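Local coordinates for protein cytochrome c552 (Thermochromatium tepidum, PDB 5ZE8) that binds five heme c groups and probably carries electrons at low potential in a thermophilic purple sulfur photosynthetic bacterium, at residues 285-290 against 400-405; 350-355 against 384-389; 62-67 against 123-128. All coordinates share one frame; numbering follows the deposited sequence.

Interaction 1 (285-290 against 400-405); sequences IVFDLT and GELYYN. With HEC (heme c), chain F.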
loop_
_atom_site.group_PDB
_atom_site.type_symbol
_atom_site.label_atom_id
_atom_site.label_comp_id
_atom_site.label_asym_id
_atom_site.label_seq_id
_atom_site.Cartn_x
_atom_site.Cartn_y
_atom_site.Cartn_z
ATOM N N ILE A 285 -7.819 -8.612 9.532
ATOM C CA ILE A 285 -8.202 -8.473 10.924
ATOM C C ILE A 285 -9.049 -9.703 11.347
ATOM O O ILE A 285 -9.644 -10.346 10.480
ATOM C CB ILE A 285 -8.977 -7.162 11.248
ATOM C CG1 ILE A 285 -10.452 -7.150 10.798
ATOM C CG2 ILE A 285 -8.188 -5.997 10.752
ATOM C CD1 ILE A 285 -10.681 -7.337 9.337
ATOM N N VAL A 286 -9.157 -9.934 12.631
ATOM C CA VAL A 286 -10.169 -10.781 13.232
ATOM C C VAL A 286 -11.180 -9.901 13.974
ATOM O O VAL A 286 -10.763 -9.156 14.870
ATOM C CB VAL A 286 -9.551 -11.800 14.177
ATOM C CG1 VAL A 286 -10.611 -12.879 14.554
ATOM C CG2 VAL A 286 -8.391 -12.486 13.519
ATOM N N PHE A 287 -12.425 -9.993 13.586
ATOM C CA PHE A 287 -13.483 -9.166 14.122
ATOM C C PHE A 287 -14.537 -9.999 14.806
ATOM O O PHE A 287 -15.018 -10.945 14.209
ATOM C CB PHE A 287 -14.055 -8.388 12.953
ATOM C CG PHE A 287 -15.107 -7.361 13.349
ATOM C CD1 PHE A 287 -14.756 -6.193 13.926
ATOM C CD2 PHE A 287 -16.431 -7.630 13.095
ATOM C CE1 PHE A 287 -15.768 -5.242 14.229
ATOM C CE2 PHE A 287 -17.417 -6.708 13.387
ATOM C CZ PHE A 287 -17.082 -5.524 13.963
ATOM N N ASP A 288 -14.881 -9.675 16.024
ATOM C CA ASP A 288 -15.954 -10.428 16.730
ATOM C C ASP A 288 -16.732 -9.537 17.683
ATOM O O ASP A 288 -16.228 -8.553 18.175
ATOM C CB ASP A 288 -15.339 -11.605 17.481
ATOM C CG ASP A 288 -16.333 -12.726 17.768
ATOM O OD1 ASP A 288 -17.383 -12.877 17.063
ATOM O OD2 ASP A 288 -15.961 -13.454 18.711
ATOM N N LEU A 289 -18.015 -9.890 17.858
ATOM C CA LEU A 289 -18.952 -9.161 18.715
ATOM C C LEU A 289 -19.513 -10.164 19.716
ATOM O O LEU A 289 -19.893 -11.247 19.296
ATOM C CB LEU A 289 -20.115 -8.673 17.901
ATOM C CG LEU A 289 -21.372 -8.167 18.623
ATOM C CD1 LEU A 289 -20.955 -6.914 19.369
ATOM C CD2 LEU A 289 -22.379 -7.812 17.587
ATOM N N THR A 290 -19.384 -9.808 20.977
ATOM C CA THR A 290 -19.952 -10.556 22.129
ATOM C C THR A 290 -20.955 -9.682 22.845
ATOM O O THR A 290 -20.804 -8.485 22.879
ATOM C CB THR A 290 -18.888 -11.069 23.143
ATOM O OG1 THR A 290 -18.062 -10.019 23.730
ATOM C CG2 THR A 290 -18.113 -12.036 22.498
ATOM N N GLY A 400 -22.479 -5.636 14.148
ATOM C CA GLY A 400 -21.305 -4.822 13.949
ATOM C C GLY A 400 -20.771 -4.935 12.562
ATOM O O GLY A 400 -20.728 -6.046 11.991
ATOM N N GLU A 401 -20.309 -3.799 12.026
ATOM C CA GLU A 401 -19.793 -3.747 10.705
ATOM C C GLU A 401 -18.514 -2.925 10.715
ATOM O O GLU A 401 -18.476 -1.861 11.310
ATOM C CB GLU A 401 -20.767 -3.108 9.717
ATOM C CG GLU A 401 -22.036 -3.898 9.485
ATOM C CD GLU A 401 -23.070 -3.214 8.592
ATOM O OE1 GLU A 401 -22.953 -2.040 8.182
ATOM O OE2 GLU A 401 -24.055 -3.895 8.191
ATOM N N LEU A 402 -17.432 -3.414 10.098
ATOM C CA LEU A 402 -16.183 -2.667 10.041
ATOM C C LEU A 402 -15.920 -2.266 8.592
ATOM O O LEU A 402 -16.058 -3.117 7.666
ATOM C CB LEU A 402 -15.057 -3.506 10.578
ATOM C CG LEU A 402 -13.702 -2.827 10.639
ATOM C CD1 LEU A 402 -13.693 -1.732 11.670
ATOM C CD2 LEU A 402 -12.614 -3.830 10.991
ATOM N N TYR A 403 -15.723 -0.974 8.360
ATOM C CA TYR A 403 -15.586 -0.376 7.019
ATOM C C TYR A 403 -14.175 0.149 6.829
ATOM O O TYR A 403 -13.604 0.739 7.725
ATOM C CB TYR A 403 -16.535 0.765 6.705
ATOM C CG TYR A 403 -17.955 0.231 6.548
ATOM C CD1 TYR A 403 -18.419 -0.219 5.313
ATOM C CD2 TYR A 403 -18.810 0.158 7.710
ATOM C CE1 TYR A 403 -19.694 -0.701 5.202
ATOM C CE2 TYR A 403 -20.094 -0.298 7.562
ATOM C CZ TYR A 403 -20.510 -0.719 6.332
ATOM O OH TYR A 403 -21.795 -1.218 6.110
ATOM N N TYR A 404 -13.600 -0.170 5.693
ATOM C CA TYR A 404 -12.318 0.397 5.243
ATOM C C TYR A 404 -12.536 1.458 4.158
ATOM O O TYR A 404 -13.405 1.373 3.273
ATOM C CB TYR A 404 -11.458 -0.714 4.696
ATOM C CG TYR A 404 -10.124 -0.278 4.078
ATOM C CD1 TYR A 404 -10.080 0.088 2.767
ATOM C CD2 TYR A 404 -8.905 -0.226 4.806
ATOM C CE1 TYR A 404 -8.885 0.467 2.127
ATOM C CE2 TYR A 404 -7.698 0.173 4.194
ATOM C CZ TYR A 404 -7.714 0.507 2.863
ATOM O OH TYR A 404 -6.547 0.843 2.222
ATOM N N ASN A 405 -11.668 2.466 4.182
ATOM C CA ASN A 405 -11.800 3.563 3.223
ATOM C C ASN A 405 -10.422 4.005 2.732
ATOM O O ASN A 405 -9.551 4.293 3.565
ATOM C CB ASN A 405 -12.403 4.728 3.942
ATOM C CG ASN A 405 -13.757 4.406 4.556
ATOM O OD1 ASN A 405 -14.746 4.469 3.877
ATOM N ND2 ASN A 405 -13.746 3.898 5.781
HETATM FE FE HEC F . 1.535 -5.519 4.736
HETATM C CHA HEC F . -1.443 -4.317 3.812
HETATM C CHB HEC F . 3.146 -3.015 3.051
HETATM C CHC HEC F . 4.570 -6.654 5.878
HETATM C CHD HEC F . 0.005 -8.312 6.000
HETATM N NA HEC F . 0.996 -3.946 3.653
HETATM C C1A HEC F . -0.346 -3.574 3.428
HETATM C C2A HEC F . -0.390 -2.381 2.630
HETATM C C3A HEC F . 0.925 -2.059 2.414
HETATM C C4A HEC F . 1.774 -3.006 3.040
HETATM C CMA HEC F . 1.476 -0.846 1.658
HETATM C CAA HEC F . -1.657 -1.599 2.208
HETATM C CBA HEC F . -2.127 -0.659 3.314
HETATM C CGA HEC F . -3.351 0.156 2.982
HETATM O O1A HEC F . -3.261 1.197 2.289
HETATM O O2A HEC F . -4.468 -0.264 3.418
HETATM N NB HEC F . 3.488 -4.976 4.520
HETATM C C1B HEC F . 3.901 -3.942 3.725
HETATM C C2B HEC F . 5.317 -3.843 3.772
HETATM C C3B HEC F . 5.801 -4.858 4.594
HETATM C C4B HEC F . 4.578 -5.548 5.062
HETATM C CMB HEC F . 6.197 -2.786 3.090
HETATM C CAB HEC F . 7.146 -5.172 5.107
HETATM C CBB HEC F . 7.796 -4.113 5.760
HETATM N NC HEC F . 2.164 -7.161 5.750
HETATM C C1C HEC F . 3.447 -7.394 6.136
HETATM C C2C HEC F . 3.487 -8.713 6.693
HETATM C C3C HEC F . 2.223 -9.239 6.712
HETATM C C4C HEC F . 1.373 -8.210 6.148
HETATM C CMC HEC F . 4.761 -9.434 7.128
HETATM C CAC HEC F . 1.670 -10.566 7.211
HETATM C CBC HEC F . 1.977 -10.932 8.538
HETATM N ND HEC F . -0.304 -6.114 4.923
HETATM C C1D HEC F . -0.783 -7.332 5.390
HETATM C C2D HEC F . -2.244 -7.460 5.193
HETATM C C3D HEC F . -2.694 -6.334 4.609
HETATM C C4D HEC F . -1.436 -5.543 4.455
HETATM C CMD HEC F . -3.055 -8.623 5.628
HETATM C CAD HEC F . -4.076 -5.950 4.174
HETATM C CBD HEC F . -4.558 -4.701 4.872
HETATM C CGD HEC F . -4.663 -3.444 4.023
HETATM O O1D HEC F . -4.650 -3.501 2.796
HETATM O O2D HEC F . -4.778 -2.403 4.653
#

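Interaction 2 (350-355 against 384-389); sequences AYFAYG and RELNYE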
loop_
_atom_site.group_PDB
_atom_site.type_symbol
_atom_site.label_atom_id
_atom_site.label_comp_id
_atom_site.label_asym_id
_atom_site.label_seq_id
_atom_site.Cartn_x
_atom_site.Cartn_y
_atom_site.Cartn_z
ATOM N N ALA A 350 -14.547 4.843 17.571
ATOM C CA ALA A 350 -14.862 3.926 16.502
ATOM C C ALA A 350 -14.308 4.403 15.122
ATOM O O ALA A 350 -14.712 3.872 14.103
ATOM C CB ALA A 350 -16.387 3.677 16.455
ATOM N N TYR A 351 -13.426 5.444 15.103
ATOM C CA TYR A 351 -12.781 5.931 13.902
ATOM C C TYR A 351 -11.279 5.674 14.067
ATOM O O TYR A 351 -10.666 6.100 15.041
ATOM C CB TYR A 351 -13.087 7.397 13.714
ATOM C CG TYR A 351 -12.547 7.979 12.447
ATOM C CD1 TYR A 351 -12.789 7.409 11.205
ATOM C CD2 TYR A 351 -11.766 9.142 12.493
ATOM C CE1 TYR A 351 -12.316 7.976 10.055
ATOM C CE2 TYR A 351 -11.308 9.693 11.319
ATOM C CZ TYR A 351 -11.558 9.078 10.097
ATOM O OH TYR A 351 -11.067 9.643 8.913
ATOM N N PHE A 352 -10.719 4.906 13.139
ATOM C CA PHE A 352 -9.367 4.405 13.223
ATOM C C PHE A 352 -8.606 5.066 12.082
ATOM O O PHE A 352 -8.728 4.733 10.879
ATOM C CB PHE A 352 -9.388 2.890 12.991
ATOM C CG PHE A 352 -10.210 2.125 13.996
ATOM C CD1 PHE A 352 -11.561 1.990 13.821
ATOM C CD2 PHE A 352 -9.633 1.605 15.116
ATOM C CE1 PHE A 352 -12.348 1.288 14.731
ATOM C CE2 PHE A 352 -10.418 0.893 16.054
ATOM C CZ PHE A 352 -11.736 0.755 15.843
ATOM N N ALA A 353 -7.846 6.062 12.442
ATOM C CA ALA A 353 -7.267 7.011 11.440
ATOM C C ALA A 353 -6.077 7.773 12.036
ATOM O O ALA A 353 -5.896 7.836 13.252
ATOM C CB ALA A 353 -8.280 8.010 10.963
ATOM N N TYR A 354 -5.306 8.342 11.148
ATOM C CA TYR A 354 -4.169 9.223 11.451
ATOM C C TYR A 354 -4.531 10.626 11.015
ATOM O O TYR A 354 -5.179 10.823 9.987
ATOM C CB TYR A 354 -2.966 8.720 10.678
ATOM C CG TYR A 354 -1.688 9.535 10.872
ATOM C CD1 TYR A 354 -1.162 9.760 12.128
ATOM C CD2 TYR A 354 -0.979 10.032 9.758
ATOM C CE1 TYR A 354 0.024 10.511 12.269
ATOM C CE2 TYR A 354 0.169 10.761 9.895
ATOM C CZ TYR A 354 0.667 10.998 11.125
ATOM O OH TYR A 354 1.840 11.737 11.262
ATOM N N GLY A 355 -4.165 11.629 11.789
ATOM C CA GLY A 355 -4.311 13.012 11.317
ATOM C C GLY A 355 -2.964 13.708 11.546
ATOM O O GLY A 355 -2.062 13.179 12.308
ATOM N N ARG A 384 -7.853 -4.504 19.939
ATOM C CA ARG A 384 -8.624 -3.411 20.551
ATOM C C ARG A 384 -10.017 -3.904 20.911
ATOM O O ARG A 384 -10.680 -4.565 20.120
ATOM C CB ARG A 384 -8.747 -2.276 19.537
ATOM C CG ARG A 384 -9.489 -0.992 19.932
ATOM C CD ARG A 384 -8.688 0.131 20.402
ATOM N NE ARG A 384 -7.524 0.449 19.590
ATOM C CZ ARG A 384 -7.409 1.413 18.675
ATOM N NH1 ARG A 384 -8.407 2.283 18.365
ATOM N NH2 ARG A 384 -6.218 1.492 18.058
ATOM N N GLU A 385 -10.408 -3.621 22.139
ATOM C CA GLU A 385 -11.695 -3.914 22.703
ATOM C C GLU A 385 -12.464 -2.611 22.823
ATOM O O GLU A 385 -11.972 -1.644 23.372
ATOM C CB GLU A 385 -11.500 -4.486 24.117
ATOM C CG GLU A 385 -12.729 -4.779 24.956
ATOM C CD GLU A 385 -12.323 -5.118 26.435
ATOM O OE1 GLU A 385 -11.132 -5.440 26.693
ATOM O OE2 GLU A 385 -13.198 -5.091 27.341
ATOM N N LEU A 386 -13.670 -2.568 22.267
ATOM C CA LEU A 386 -14.563 -1.435 22.480
ATOM C C LEU A 386 -15.856 -1.908 23.099
ATOM O O LEU A 386 -16.514 -2.800 22.550
ATOM C CB LEU A 386 -14.870 -0.697 21.169
ATOM C CG LEU A 386 -13.697 -0.076 20.403
ATOM C CD1 LEU A 386 -14.231 0.719 19.220
ATOM C CD2 LEU A 386 -12.824 0.815 21.280
ATOM N N ASN A 387 -16.232 -1.241 24.194
ATOM C CA ASN A 387 -17.410 -1.551 24.987
ATOM C C ASN A 387 -18.516 -0.577 24.776
ATOM O O ASN A 387 -18.335 0.652 24.809
ATOM C CB ASN A 387 -17.047 -1.597 26.460
ATOM C CG ASN A 387 -15.948 -2.596 26.734
ATOM O OD1 ASN A 387 -16.183 -3.799 26.692
ATOM N ND2 ASN A 387 -14.720 -2.099 26.984
ATOM N N TYR A 388 -19.699 -1.137 24.555
ATOM C CA TYR A 388 -20.868 -0.306 24.479
ATOM C C TYR A 388 -21.982 -0.763 25.408
ATOM O O TYR A 388 -22.077 -1.946 25.712
ATOM C CB TYR A 388 -21.357 -0.324 23.046
ATOM C CG TYR A 388 -20.428 0.399 22.109
ATOM C CD1 TYR A 388 -20.552 1.751 21.868
ATOM C CD2 TYR A 388 -19.439 -0.287 21.408
ATOM C CE1 TYR A 388 -19.708 2.391 20.906
ATOM C CE2 TYR A 388 -18.598 0.346 20.532
ATOM C CZ TYR A 388 -18.705 1.674 20.282
ATOM O OH TYR A 388 -17.822 2.346 19.397
ATOM N N GLU A 389 -22.802 0.188 25.855
ATOM C CA GLU A 389 -23.978 -0.108 26.685
ATOM C C GLU A 389 -25.236 0.295 25.914
ATOM O O GLU A 389 -25.485 1.461 25.638
ATOM C CB GLU A 389 -23.837 0.612 28.003
ATOM C CG GLU A 389 -22.623 0.155 28.827
ATOM C CD GLU A 389 -22.887 -1.011 29.763
ATOM O OE1 GLU A 389 -22.092 -1.183 30.710
ATOM O OE2 GLU A 389 -23.899 -1.740 29.615
#

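Interaction 3 (62-67 against 123-128); sequences AKSTAL and EGVNCV. With HEC (heme c), chain D.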
loop_
_atom_site.group_PDB
_atom_site.type_symbol
_atom_site.label_atom_id
_atom_site.label_comp_id
_atom_site.label_asym_id
_atom_site.label_seq_id
_atom_site.Cartn_x
_atom_site.Cartn_y
_atom_site.Cartn_z
ATOM N N ALA A 62 1.637 -1.935 -11.140
ATOM C CA ALA A 62 1.478 -1.640 -12.565
ATOM C C ALA A 62 0.604 -0.440 -12.839
ATOM O O ALA A 62 0.738 0.103 -13.933
ATOM C CB ALA A 62 0.827 -2.779 -13.239
ATOM N N LYS A 63 -0.212 -0.015 -11.904
ATOM C CA LYS A 63 -1.098 1.148 -12.039
ATOM C C LYS A 63 -0.673 2.325 -11.217
ATOM O O LYS A 63 -1.507 3.113 -10.802
ATOM C CB LYS A 63 -2.512 0.753 -11.659
ATOM C CG LYS A 63 -2.985 -0.469 -12.449
ATOM C CD LYS A 63 -4.317 -1.009 -11.904
ATOM C CE LYS A 63 -4.657 -2.370 -12.416
ATOM N NZ LYS A 63 -5.931 -2.835 -11.810
ATOM N N SER A 64 0.628 2.480 -10.956
ATOM C CA SER A 64 1.095 3.457 -9.928
ATOM C C SER A 64 1.261 4.864 -10.401
ATOM O O SER A 64 1.412 5.740 -9.583
ATOM C CB SER A 64 2.485 2.934 -9.415
ATOM O OG SER A 64 3.452 2.908 -10.395
ATOM N N THR A 65 1.199 5.085 -11.724
ATOM C CA THR A 65 1.475 6.418 -12.212
ATOM C C THR A 65 0.207 7.242 -12.175
ATOM O O THR A 65 -0.899 6.736 -12.109
ATOM C CB THR A 65 2.082 6.495 -13.607
ATOM O OG1 THR A 65 0.997 6.301 -14.522
ATOM C CG2 THR A 65 3.180 5.485 -13.843
ATOM N N ALA A 66 0.420 8.564 -12.296
ATOM C CA ALA A 66 -0.685 9.473 -12.418
ATOM C C ALA A 66 -1.579 9.278 -13.606
ATOM O O ALA A 66 -2.731 9.742 -13.577
ATOM C CB ALA A 66 -0.146 10.853 -12.339
ATOM N N LEU A 67 -1.128 8.532 -14.603
ATOM C CA LEU A 67 -1.954 8.118 -15.762
ATOM C C LEU A 67 -2.896 7.020 -15.429
ATOM O O LEU A 67 -3.963 6.911 -16.050
ATOM C CB LEU A 67 -1.028 7.746 -16.925
ATOM C CG LEU A 67 -0.120 8.902 -17.389
ATOM C CD1 LEU A 67 0.819 8.405 -18.438
ATOM C CD2 LEU A 67 -0.984 10.070 -17.882
ATOM N N GLU A 123 4.310 1.971 -17.350
ATOM C CA GLU A 123 4.163 0.764 -16.571
ATOM C C GLU A 123 4.487 0.952 -15.093
ATOM O O GLU A 123 4.364 -0.054 -14.343
ATOM C CB GLU A 123 5.053 -0.348 -17.148
ATOM C CG GLU A 123 4.640 -0.759 -18.577
ATOM C CD GLU A 123 5.569 -1.745 -19.212
ATOM O OE1 GLU A 123 6.533 -2.241 -18.601
ATOM O OE2 GLU A 123 5.364 -2.106 -20.421
ATOM N N GLY A 124 4.862 2.155 -14.652
ATOM C CA GLY A 124 4.906 2.363 -13.198
ATOM C C GLY A 124 6.010 1.493 -12.534
ATOM O O GLY A 124 7.158 1.458 -13.037
ATOM N N VAL A 125 5.613 0.857 -11.434
ATOM C CA VAL A 125 6.562 -0.010 -10.739
ATOM C C VAL A 125 6.504 -1.375 -11.445
ATOM O O VAL A 125 5.710 -2.237 -11.086
ATOM C CB VAL A 125 6.172 -0.076 -9.246
ATOM C CG1 VAL A 125 7.168 -0.937 -8.482
ATOM C CG2 VAL A 125 6.235 1.279 -8.593
ATOM N N ASN A 126 7.380 -1.517 -12.426
ATOM C CA ASN A 126 7.321 -2.634 -13.355
ATOM C C ASN A 126 8.411 -3.657 -13.106
ATOM O O ASN A 126 9.153 -3.533 -12.134
ATOM C CB ASN A 126 7.263 -2.116 -14.764
ATOM C CG ASN A 126 8.547 -1.613 -15.297
ATOM O OD1 ASN A 126 9.538 -1.528 -14.578
ATOM N ND2 ASN A 126 8.559 -1.281 -16.641
ATOM N N CYS A 127 8.474 -4.713 -13.952
ATOM C CA CYS A 127 9.422 -5.803 -13.683
ATOM C C CYS A 127 10.800 -5.307 -13.494
ATOM O O CYS A 127 11.447 -5.634 -12.498
ATOM C CB CYS A 127 9.416 -6.904 -14.773
ATOM S SG CYS A 127 7.806 -7.320 -15.504
ATOM N N VAL A 128 11.303 -4.518 -14.441
ATOM C CA VAL A 128 12.677 -4.089 -14.357
ATOM C C VAL A 128 12.918 -3.011 -13.270
ATOM O O VAL A 128 14.045 -2.929 -12.748
ATOM C CB VAL A 128 13.258 -3.651 -15.724
ATOM C CG1 VAL A 128 13.192 -4.809 -16.695
ATOM C CG2 VAL A 128 12.532 -2.446 -16.203
HETATM FE FE HEC D . 9.417 -10.158 -9.523
HETATM C CHA HEC D . 10.611 -12.856 -7.680
HETATM C CHB HEC D . 9.684 -11.968 -12.358
HETATM C CHC HEC D . 7.629 -7.699 -11.246
HETATM C CHD HEC D . 9.752 -8.126 -6.849
HETATM N NA HEC D . 9.999 -12.011 -9.931
HETATM C C1A HEC D . 10.426 -12.976 -9.058
HETATM C C2A HEC D . 10.617 -14.211 -9.765
HETATM C C3A HEC D . 10.373 -13.954 -11.112
HETATM C C4A HEC D . 9.994 -12.604 -11.180
HETATM C CMA HEC D . 10.427 -14.897 -12.316
HETATM C CAA HEC D . 10.958 -15.549 -9.076
HETATM C CBA HEC D . 9.605 -16.182 -8.728
HETATM C CGA HEC D . 9.788 -17.534 -8.064
HETATM O O1A HEC D . 10.639 -18.352 -8.514
HETATM O O2A HEC D . 8.981 -17.893 -7.191
HETATM N NB HEC D . 8.783 -9.865 -11.440
HETATM C C1B HEC D . 9.054 -10.722 -12.412
HETATM C C2B HEC D . 8.456 -10.203 -13.630
HETATM C C3B HEC D . 7.832 -9.042 -13.339
HETATM C C4B HEC D . 8.085 -8.802 -11.940
HETATM C CMB HEC D . 8.456 -10.928 -14.958
HETATM C CAB HEC D . 6.941 -8.170 -14.109
HETATM C CBB HEC D . 5.832 -8.762 -14.728
HETATM N NC HEC D . 8.818 -8.297 -9.123
HETATM C C1C HEC D . 8.055 -7.437 -9.906
HETATM C C2C HEC D . 7.801 -6.228 -9.224
HETATM C C3C HEC D . 8.464 -6.274 -8.004
HETATM C C4C HEC D . 9.062 -7.603 -7.940
HETATM C CMC HEC D . 7.082 -5.054 -9.853
HETATM C CAC HEC D . 8.499 -5.224 -6.936
HETATM C CBC HEC D . 7.274 -4.635 -6.458
HETATM N ND HEC D . 10.031 -10.430 -7.694
HETATM C C1D HEC D . 10.122 -9.453 -6.720
HETATM C C2D HEC D . 10.634 -10.002 -5.431
HETATM C C3D HEC D . 10.864 -11.313 -5.678
HETATM C C4D HEC D . 10.487 -11.601 -7.087
HETATM C CMD HEC D . 10.977 -9.231 -4.201
HETATM C CAD HEC D . 11.409 -12.303 -4.692
HETATM C CBD HEC D . 10.297 -12.873 -3.803
HETATM C CGD HEC D . 10.899 -13.534 -2.570
HETATM O O1D HEC D . 10.648 -13.123 -1.430
HETATM O O2D HEC D . 11.550 -14.552 -2.722
#

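Interaction 1 (285-290 against 400-405)
Gly400 meets both Leu289 and Phe287. The methyl carbon CD2 of Leu289 lies 4.1 Å from the backbone N of Gly400. The Phe287 ring turns its edge to the same residue, with CE2 3.7 Å from Gly400 O and the oxygen near the ring plane. With no side chain at Gly400, the ring can come right down onto the backbone. Glu401 turns its side chain to the other side of its strand. There OE2 forms a salt bridge with Arg399, and Glu401 OE1 takes a short 2.5 Å hydrogen bond from Tyr403 OH. That hydroxyl comes from above the carboxylate plane, 52° out of it. Leu402 points back to strand 285-290. Leu402 CB sits over one face of the Phe287 ring, offset toward the rim, 4.1 Å from Phe287 CE1. With Phe287 CG anti to the backbone N (chi1 -175°), the ring extends toward the other strand. Leu402 also meets Ile285 tip to tip, Leu402 CD2 to Ile285 CG1 at 4.0 Å. No hydrogen bond joins the two segments. They belong to different antiparallel sheets packed face to face as a beta-sandwich. The two short segments run nearly antiparallel at 155°, with 8.2 Å between their axes. Val302 and Ile304 from one sheet and Leu323 and Ala429 from the other also touch Phe287. Tyr403 points out of this interior and meets the ring of Tyr322. The side chain of Tyr404 reaches into the heme pocket. Tyr404 OH donates a 2.6 Å hydrogen bond to propionate oxygen O2A of the heme c of chain F. O2A lies at the edge of the tyrosine ring, near its plane. Arg319 NE binds the same heme.

Interaction 2 (350-355 against 384-389)
Phe352 has CG anti to its carbonyl carbon (chi1 -60°), and this swings the ring toward strand 384-389. From the opposite direction comes Arg384. Its CG is anti to the backbone N (chi1 -179°), but the chain then bends twice and brings the guanidinium group beside the ring. NH1 of Arg384 stands 3.4 Å from Phe352 CE2. The two planes are 34° apart and the approach is oblique, so this is not a flat stack. The guanidinium group is held mainly from elsewhere: NE forms a salt bridge with Glu382, and NH1 is hydrogen-bonded to Thr376 O. These bonds would hold the charged group beside the phenyl ring. The two strands come from the two facing antiparallel sheets of a beta-sandwich. Strand 351-357 lies in the larger sheet, where Phe352 pairs through its backbone with Leu321. Strand 383-391 is an outermost strand of the smaller one. No hydrogen bond passes between the two segments. Leu386 fills the middle of the contact. Leu386 CD1 is 4.2 Å from Phe352 CZ, although this side chain has two conformers and the detail is less certain. Further along, Tyr388 reaches the start of the other segment with its hydroxyl. Tyr388 OH lies 3.5 Å from Ala350 CB and is hydrogen-bonded to Asp347 OD2.

Interaction 3 (62-67 against 123-128)
Ala62, Gly124 and Val125 bury the most surface here, and Ser64 packs against the last two. Gly124 has a positive phi of 66° and is where the chain leaves the helix before it. Its bare CA faces the other segment. Ser64 OG comes within 3.2 Å of Gly124 CA, and Thr65 CG2 packs on the same atom at 3.6 Å. Glycine leaves space for this close approach. Val125 N gives a weak hydrogen bond to Ser64 OG, 3.2 Å long and bent to 132° at the hydrogen. Ser64 OG sits between the backbone N and the carbonyl carbon of its own residue (chi1 63°), which points it at the Gly124-Val125 link. The same hydroxyl lies within hydrogen-bonding reach of His103 O and His61 O; its single proton can serve one fully or be shared. Val125 CG2 packs against the Ser64 side chain, 3.7 Å from Ser64 OG. Ala62 contributes mainly backbone. Ala62 O approaches Glu123 O at 3.7 Å, with no bond between these carbonyl oxygens. Its methyl group points away and touches Trp56.

The other segment leads to a heme. Asn126 is the N-cap of the next helix, its OD1 accepting from Ala129 N. Asn126 ND2 is hydrogen-bonded to Glu123 OE1 at 3.0 Å. Glu123 is also held by Ser41 OG at OE2 and by Ser42 OG at OE1. Cys127 is the first cysteine of a CXXCH heme-binding motif, with SG bonded to CAB of the heme c of chain D at 1.8 Å. Another heme c touches Lys63, Ser64 and Val125. The contact thus joins the loop between helices 50-57 and 70-79 to the turn between helices 119-122 and 127-131. Trp56 of helix 50-57 donates to Val125 O, and Ser42 of helix 42-46 touches Asn126 and Cys127.

Interaction 3 comes first along the chain, in the helical heme-binding part. Interactions 1 and 2 come later, in the beta-sandwich, on the opposite side of the chain's centre. Their centres lie about 32 and 35 Å from that of interaction 3. Interactions 1 and 2 are about 11 Å apart between centres and do not touch. Both bridge the same two sheets, and both segments of interaction 2 fall between the segments of interaction 1 in sequence. Strands 383-391 and 397-405 follow each other but lie in opposite sheets. The protein therefore combines a multiheme part with a sandwich that reaches one heme through strand 397-405.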